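PDB 5AWO: isomaltodextranase from Arthrobacter globiformis, which hydrolyses alpha-1,6-glucosidic linkages in dextran-like polysaccharides, releasing successive isomaltose units from the non-reducing ends of the chains. Local coordinates for residues A111-L114 against A115-M119; W292-P295 against F296-F299. One frame throughout, in Å; residues are numbered along the deposited sequence.

Contact 1 of 2, residues A111-L114 against A115-M119; sequences ANYL and AARKM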
ATOM      1  N   ALA A 111      -0.142 -24.327  -7.928  1.00 20.93           N
ATOM      2  CA  ALA A 111       0.747 -23.865  -6.876  1.00 21.26           C
ATOM      3  C   ALA A 111       2.033 -24.713  -6.834  1.00 21.25           C
ATOM      4  O   ALA A 111       3.118 -24.189  -6.622  1.00 22.78           O
ATOM      5  CB  ALA A 111       0.053 -23.860  -5.530  1.00 21.66           C
ATOM      6  N   ASN A 112       1.917 -26.023  -7.040  1.00 22.83           N
ATOM      7  CA  ASN A 112       3.116 -26.857  -7.104  0.50 23.25           C
ATOM      8  C   ASN A 112       3.963 -26.630  -8.361  1.00 23.19           C
ATOM      9  O   ASN A 112       5.207 -26.636  -8.284  1.00 23.61           O
ATOM     10  CB  ASN A 112       2.755 -28.334  -6.985  0.50 24.17           C
ATOM     11  CG  ASN A 112       3.985 -29.210  -6.914  0.50 24.64           C
ATOM     12  OD1 ASN A 112       4.712 -29.178  -5.927  0.50 25.79           O
ATOM     13  ND2 ASN A 112       4.254 -29.953  -7.982  0.50 25.70           N
ATOM     14  N   TYR A 113       3.316 -26.441  -9.514  1.00 22.94           N
ATOM     15  CA  TYR A 113       3.996 -26.162 -10.776  1.00 22.66           C
ATOM     16  C   TYR A 113       4.805 -24.870 -10.596  1.00 22.79           C
ATOM     17  O   TYR A 113       5.979 -24.794 -10.971  1.00 23.70           O
ATOM     18  CB  TYR A 113       2.961 -26.029 -11.909  1.00 23.01           C
ATOM     19  CG  TYR A 113       3.512 -25.831 -13.306  1.00 23.21           C
ATOM     20  CD1 TYR A 113       3.940 -24.574 -13.743  1.00 22.30           C
ATOM     21  CD2 TYR A 113       3.601 -26.900 -14.213  1.00 23.70           C
ATOM     22  CE1 TYR A 113       4.433 -24.392 -15.025  1.00 22.87           C
ATOM     23  CE2 TYR A 113       4.105 -26.728 -15.486  1.00 24.67           C
ATOM     24  CZ  TYR A 113       4.535 -25.475 -15.887  1.00 23.54           C
ATOM     25  OH  TYR A 113       5.030 -25.310 -17.166  1.00 24.70           O
ATOM     26  N   LEU A 114       4.172 -23.857 -10.003  1.00 21.80           N
ATOM     27  CA  LEU A 114       4.871 -22.602  -9.676  1.00 20.95           C
ATOM     28  C   LEU A 114       6.037 -22.827  -8.698  1.00 22.60           C
ATOM     29  O   LEU A 114       7.148 -22.328  -8.903  1.00 21.83           O
ATOM     30  CB  LEU A 114       3.863 -21.556  -9.144  1.00 20.22           C
ATOM     31  CG  LEU A 114       2.975 -20.913 -10.218  1.00 19.98           C
ATOM     32  CD1 LEU A 114       1.641 -20.411  -9.676  1.00 19.20           C
ATOM     33  CD2 LEU A 114       3.706 -19.783 -10.928  1.00 20.65           C
ATOM     34  N   ALA A 115       5.813 -23.609  -7.651  1.00 23.56           N
ATOM     35  CA  ALA A 115       6.867 -23.926  -6.679  1.00 24.57           C
ATOM     36  C   ALA A 115       8.098 -24.549  -7.344  1.00 24.59           C
ATOM     37  O   ALA A 115       9.237 -24.185  -7.012  1.00 24.66           O
ATOM     38  CB  ALA A 115       6.325 -24.856  -5.613  1.00 25.56           C
ATOM     39  N   ALA A 116       7.874 -25.412  -8.330  1.00 24.55           N
ATOM     40  CA  ALA A 116       9.013 -26.066  -9.027  1.00 26.68           C
ATOM     41  C   ALA A 116       9.847 -25.046  -9.791  1.00 27.97           C
ATOM     42  O   ALA A 116      11.027 -25.284 -10.121  1.00 27.37           O
ATOM     43  CB  ALA A 116       8.521 -27.162  -9.971  1.00 27.04           C
ATOM     44  N   ARG A 117       9.228 -23.896 -10.074  1.00 25.60           N
ATOM     45  CA  ARG A 117       9.874 -22.810 -10.798  1.00 26.29           C
ATOM     46  C   ARG A 117      10.232 -21.620  -9.885  1.00 25.26           C
ATOM     47  O   ARG A 117      10.461 -20.520 -10.384  1.00 25.07           O
ATOM     48  CB  ARG A 117       8.982 -22.397 -11.966  1.00 27.36           C
ATOM     49  CG  ARG A 117       8.909 -23.489 -13.020  1.00 27.66           C
ATOM     50  CD  ARG A 117       7.715 -23.437 -13.955  1.00 27.89           C
ATOM     51  NE  ARG A 117       7.752 -24.557 -14.902  1.00 28.66           N
ATOM     52  CZ  ARG A 117       7.480 -25.831 -14.597  1.00 29.34           C
ATOM     53  NH1 ARG A 117       7.128 -26.185 -13.372  1.00 28.15           N
ATOM     54  NH2 ARG A 117       7.547 -26.768 -15.543  1.00 31.34           N
ATOM     55  N   LYS A 118      10.325 -21.863  -8.576  1.00 25.38           N
ATOM     56  CA  LYS A 118      10.664 -20.846  -7.570  1.00 25.62           C
ATOM     57  C   LYS A 118       9.642 -19.682  -7.549  1.00 23.69           C
ATOM     58  O   LYS A 118       9.992 -18.529  -7.293  1.00 23.81           O
ATOM     59  CB  LYS A 118      12.081 -20.285  -7.771  1.00 29.89           C
ATOM     60  CG  LYS A 118      13.194 -21.319  -7.959  1.00 34.16           C
ATOM     61  CD  LYS A 118      14.507 -20.626  -8.325  1.00 38.43           C
ATOM     62  CE  LYS A 118      15.489 -21.556  -9.004  1.00 42.79           C
ATOM     63  NZ  LYS A 118      15.902 -22.678  -8.123  1.00 45.32           N
ATOM     64  N   MET A 119       8.378 -20.026  -7.780  1.00 20.92           N
ATOM     65  CA  MET A 119       7.302 -19.034  -7.873  1.00 19.38           C
ATOM     66  C   MET A 119       6.136 -19.456  -6.981  1.00 20.33           C
ATOM     67  O   MET A 119       6.078 -20.601  -6.488  1.00 20.90           O
ATOM     68  CB  MET A 119       6.848 -18.924  -9.318  1.00 20.23           C
ATOM     69  CG  MET A 119       7.898 -18.315 -10.238  1.00 20.53           C
ATOM     70  SD  MET A 119       7.391 -18.158 -11.933  1.00 21.12           S
ATOM     71  CE  MET A 119       6.172 -16.840 -11.804  1.00 22.66           C
TER
HETATM   72  O   HOH W   1       4.113 -22.124  -5.110  1.00 26.26           O

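Contact 2 of 2, residues W292-P295 against F296-F299; sequences WANP and FCGF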
ATOM      1  N   TRP A 292      -9.967   9.074  -7.010  1.00 12.46           N
ATOM      2  CA  TRP A 292      -9.210   9.642  -8.130  1.00 12.30           C
ATOM      3  C   TRP A 292      -9.082   8.624  -9.256  1.00 12.27           C
ATOM      4  O   TRP A 292      -8.951   7.409  -9.014  1.00 12.15           O
ATOM      5  CB  TRP A 292      -7.822  10.091  -7.668  1.00 12.46           C
ATOM      6  CG  TRP A 292      -7.825  11.294  -6.780  1.00 12.46           C
ATOM      7  CD1 TRP A 292      -7.872  12.601  -7.178  1.00 13.18           C
ATOM      8  CD2 TRP A 292      -7.765  11.316  -5.349  1.00 12.41           C
ATOM      9  NE1 TRP A 292      -7.840  13.433  -6.089  1.00 13.28           N
ATOM     10  CE2 TRP A 292      -7.793  12.673  -4.954  1.00 12.81           C
ATOM     11  CE3 TRP A 292      -7.713  10.331  -4.359  1.00 13.07           C
ATOM     12  CZ2 TRP A 292      -7.746  13.051  -3.613  1.00 12.76           C
ATOM     13  CZ3 TRP A 292      -7.688  10.715  -3.025  1.00 14.29           C
ATOM     14  CH2 TRP A 292      -7.715  12.051  -2.660  1.00 14.00           C
ATOM     15  N   ALA A 293      -9.110   9.092 -10.512  1.00 12.51           N
ATOM     16  CA  ALA A 293      -9.091   8.186 -11.650  1.00 12.40           C
ATOM     17  C   ALA A 293      -7.698   7.716 -12.034  1.00 12.12           C
ATOM     18  O   ALA A 293      -7.493   6.545 -12.294  1.00 12.75           O
ATOM     19  CB  ALA A 293      -9.766   8.815 -12.863  1.00 13.03           C
ATOM     20  N   ASN A 294      -6.741   8.642 -12.098  1.00 12.08           N
ATOM     21  CA  ASN A 294      -5.385   8.295 -12.524  1.00 12.24           C
ATOM     22  C   ASN A 294      -4.487   8.147 -11.307  1.00 11.92           C
ATOM     23  O   ASN A 294      -4.737   8.763 -10.248  1.00 12.66           O
ATOM     24  CB  ASN A 294      -4.826   9.312 -13.544  1.00 12.46           C
ATOM     25  CG  ASN A 294      -4.631  10.692 -12.966  1.00 12.24           C
ATOM     26  OD1 ASN A 294      -5.445  11.624 -13.211  1.00 15.51           O
ATOM     27  ND2 ASN A 294      -3.619  10.859 -12.189  1.00 11.27           N
ATOM     28  N   PRO A 295      -3.449   7.296 -11.407  1.00 11.20           N
ATOM     29  CA  PRO A 295      -2.613   7.020 -10.228  1.00 11.80           C
ATOM     30  C   PRO A 295      -1.693   8.158  -9.814  1.00 11.70           C
ATOM     31  O   PRO A 295      -1.341   8.240  -8.637  1.00 12.01           O
ATOM     32  CB  PRO A 295      -1.861   5.746 -10.616  1.00 11.14           C
ATOM     33  CG  PRO A 295      -1.846   5.778 -12.137  1.00 11.23           C
ATOM     34  CD  PRO A 295      -3.199   6.331 -12.496  1.00 11.35           C
ATOM     35  N   PHE A 296      -1.332   9.083 -10.717  1.00 11.44           N
ATOM     36  CA  PHE A 296      -0.616  10.244 -10.229  1.00 12.17           C
ATOM     37  C   PHE A 296      -1.437  10.918  -9.142  1.00 12.16           C
ATOM     38  O   PHE A 296      -0.916  11.233  -8.061  1.00 13.06           O
ATOM     39  CB  PHE A 296      -0.291  11.242 -11.332  1.00 12.25           C
ATOM     40  CG  PHE A 296       0.989  10.962 -12.066  1.00 12.25           C
ATOM     41  CD1 PHE A 296       2.213  11.278 -11.473  1.00 11.79           C
ATOM     42  CD2 PHE A 296       0.999  10.436 -13.341  1.00 12.56           C
ATOM     43  CE1 PHE A 296       3.401  11.037 -12.141  1.00 12.28           C
ATOM     44  CE2 PHE A 296       2.175  10.209 -14.010  1.00 12.60           C
ATOM     45  CZ  PHE A 296       3.396  10.516 -13.411  1.00 12.21           C
ATOM     46  N   CYS A 297      -2.721  11.141  -9.401  1.00 12.18           N
ATOM     47  CA  CYS A 297      -3.578  11.818  -8.434  1.00 12.45           C
ATOM     48  C   CYS A 297      -3.947  10.888  -7.281  1.00 11.97           C
ATOM     49  O   CYS A 297      -4.017  11.338  -6.128  1.00 12.71           O
ATOM     50  CB  CYS A 297      -4.857  12.315  -9.080  1.00 12.50           C
ATOM     51  SG  CYS A 297      -4.591  13.695 -10.234  1.00 14.35           S
ATOM     52  N   GLY A 298      -4.221   9.616  -7.553  1.00 10.94           N
ATOM     53  CA  GLY A 298      -4.602   8.718  -6.480  1.00 11.87           C
ATOM     54  C   GLY A 298      -3.488   8.429  -5.484  1.00 11.82           C
ATOM     55  O   GLY A 298      -3.722   8.375  -4.260  1.00 12.67           O
ATOM     56  N   PHE A 299      -2.273   8.187  -5.962  1.00 11.21           N
ATOM     57  CA  PHE A 299      -1.152   7.991  -5.062  1.00 11.64           C
ATOM     58  C   PHE A 299      -0.962   9.262  -4.244  1.00 11.78           C
ATOM     59  O   PHE A 299      -0.755   9.198  -3.017  1.00 12.81           O
ATOM     60  CB  PHE A 299       0.146   7.719  -5.826  1.00 11.55           C
ATOM     61  CG  PHE A 299       0.311   6.303  -6.356  1.00 11.80           C
ATOM     62  CD1 PHE A 299       0.072   5.177  -5.569  1.00 11.76           C
ATOM     63  CD2 PHE A 299       0.798   6.103  -7.646  1.00 12.03           C
ATOM     64  CE1 PHE A 299       0.309   3.899  -6.053  1.00 11.62           C
ATOM     65  CE2 PHE A 299       1.025   4.835  -8.132  1.00 11.58           C
ATOM     66  CZ  PHE A 299       0.784   3.729  -7.333  1.00 11.67           C
TER

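Contact 1 of 2, residues A111-L114 against A115-M119
The guanidinium of Arg117 lies flat over one face of the Tyr113 ring, one helical turn further on. The two planes are only 7° apart, and the centres are 3.5 Å from each other. The overlap is displaced toward the hydroxyl end, so Arg117 CZ sits 3.2 Å from Tyr113 CZ. This is a stacked cation-pi pair. The same guanidinium also reaches backbone: Arg117 NH1 donates to Tyr113 O at 3.0 Å, and this bond lies close to the guanidinium plane. The stack and the bond together fix the turn of the guanidinium. The Tyr113 ring reaches this place because CG is anti to the backbone N (chi1 -176°).

Next to the stack the helix ends in a Schellman motif. Lys118, with positive phi, is the C-prime residue. Met119 N donates to Leu114 O at 2.8 Å, and Lys118 N to Ala115 O at 3.0 Å. Leu114 O takes a second bond, from Arg117 N at 2.9 Å. The two donors reach it from opposite faces of the carbonyl plane, each well out of that plane. The turn brings Leu114 CD2 against Met119 CB at 3.6 Å, an apolar contact beside the polar cap. A water donates to both Ala111 O and Met119 O and bridges the last turn to the outgoing chain.

Outside the segments, Tyr113 OH is hydrogen-bonded to Asp64 and Lys60, and Arg117 NE makes a weak, long ion pair with the same aspartate. Tyr113 and Leu114 pack on Ile63, Arg117 on Ala67 and Met119 on Leu66. The end of helix 107-116 is therefore laid on helix 56-68, and the chain turns straight into barrel strand 120-124.

Contact 2 of 2, residues W292-P295 against F296-F299
Trp292, in the loop that leads into helix 295-302, packs against Cys297 in its first turn. Trp292 CG is anti to the carbonyl carbon and beside the backbone N (chi1 -70°), which lays the indole against Cys297. Trp292 CD1 touches Cys297 CB at 3.6 Å. Cys297 O lies over one face of the indole, 3.8 Å above the plane and offset toward the rim. Trp292 CB lies close to the helix backbone, 3.6 Å from Gly298 N.

Asn294 holds the N-cap position. Its carbonyl accepts from Gly298 N at 2.9 Å, in the carbonyl plane and fairly straight (159° at the hydrogen). Pro295 O takes Phe299 N at 2.8 Å. The Phe299 ring passes obliquely by the same carbonyl, with CD2 3.2 Å from Pro295 O.

These are the tight points. More loosely, Pro295 CB meets Phe299 CE2 at 3.9 Å. Cys297 SG stands 5.5 Å from the centroid of the Trp292 five-membered ring, oblique to it, and the Phe296 ring leads away from the turn. No side is open to solvent, since every touching residue is buried. Along the chain, helix 295-302 lies between barrel strands 263-265 and 312-314. Phe296 meets Phe410 of the C-terminal beta-sandwich edge-to-face and packs on Leu335 of helix 326-339, while Trp292 meets Trp285 and Trp302 edge-to-face.

The chemistry is that of a buried helix start. Proline, which lacks an N-H, fills the first helical position. Backbone bonds satisfy the carbonyls of Asn294 and Pro295, while aromatic side chains and one cysteine fill the interior around them.

Both contacts are local and lie at opposite ends of helices: contact 1 closes helix 107-116, and contact 2 opens helix 295-302. Their centres are 34 Å apart, their nearest atoms about 22 Å, and they share no element. Contact 1 is peripheral and partly exposed, with its centre about 26 Å from that of the chain. Contact 2 is wholly buried, at about 14 Å. The chemistry follows. The outer site uses a charged group, a bridging water and several backbone bonds; the inner one relies on aromatic packing with two helical bonds. Contact 1 faces helix 56-68, whereas contact 2 meets helices 274-279 and 326-339.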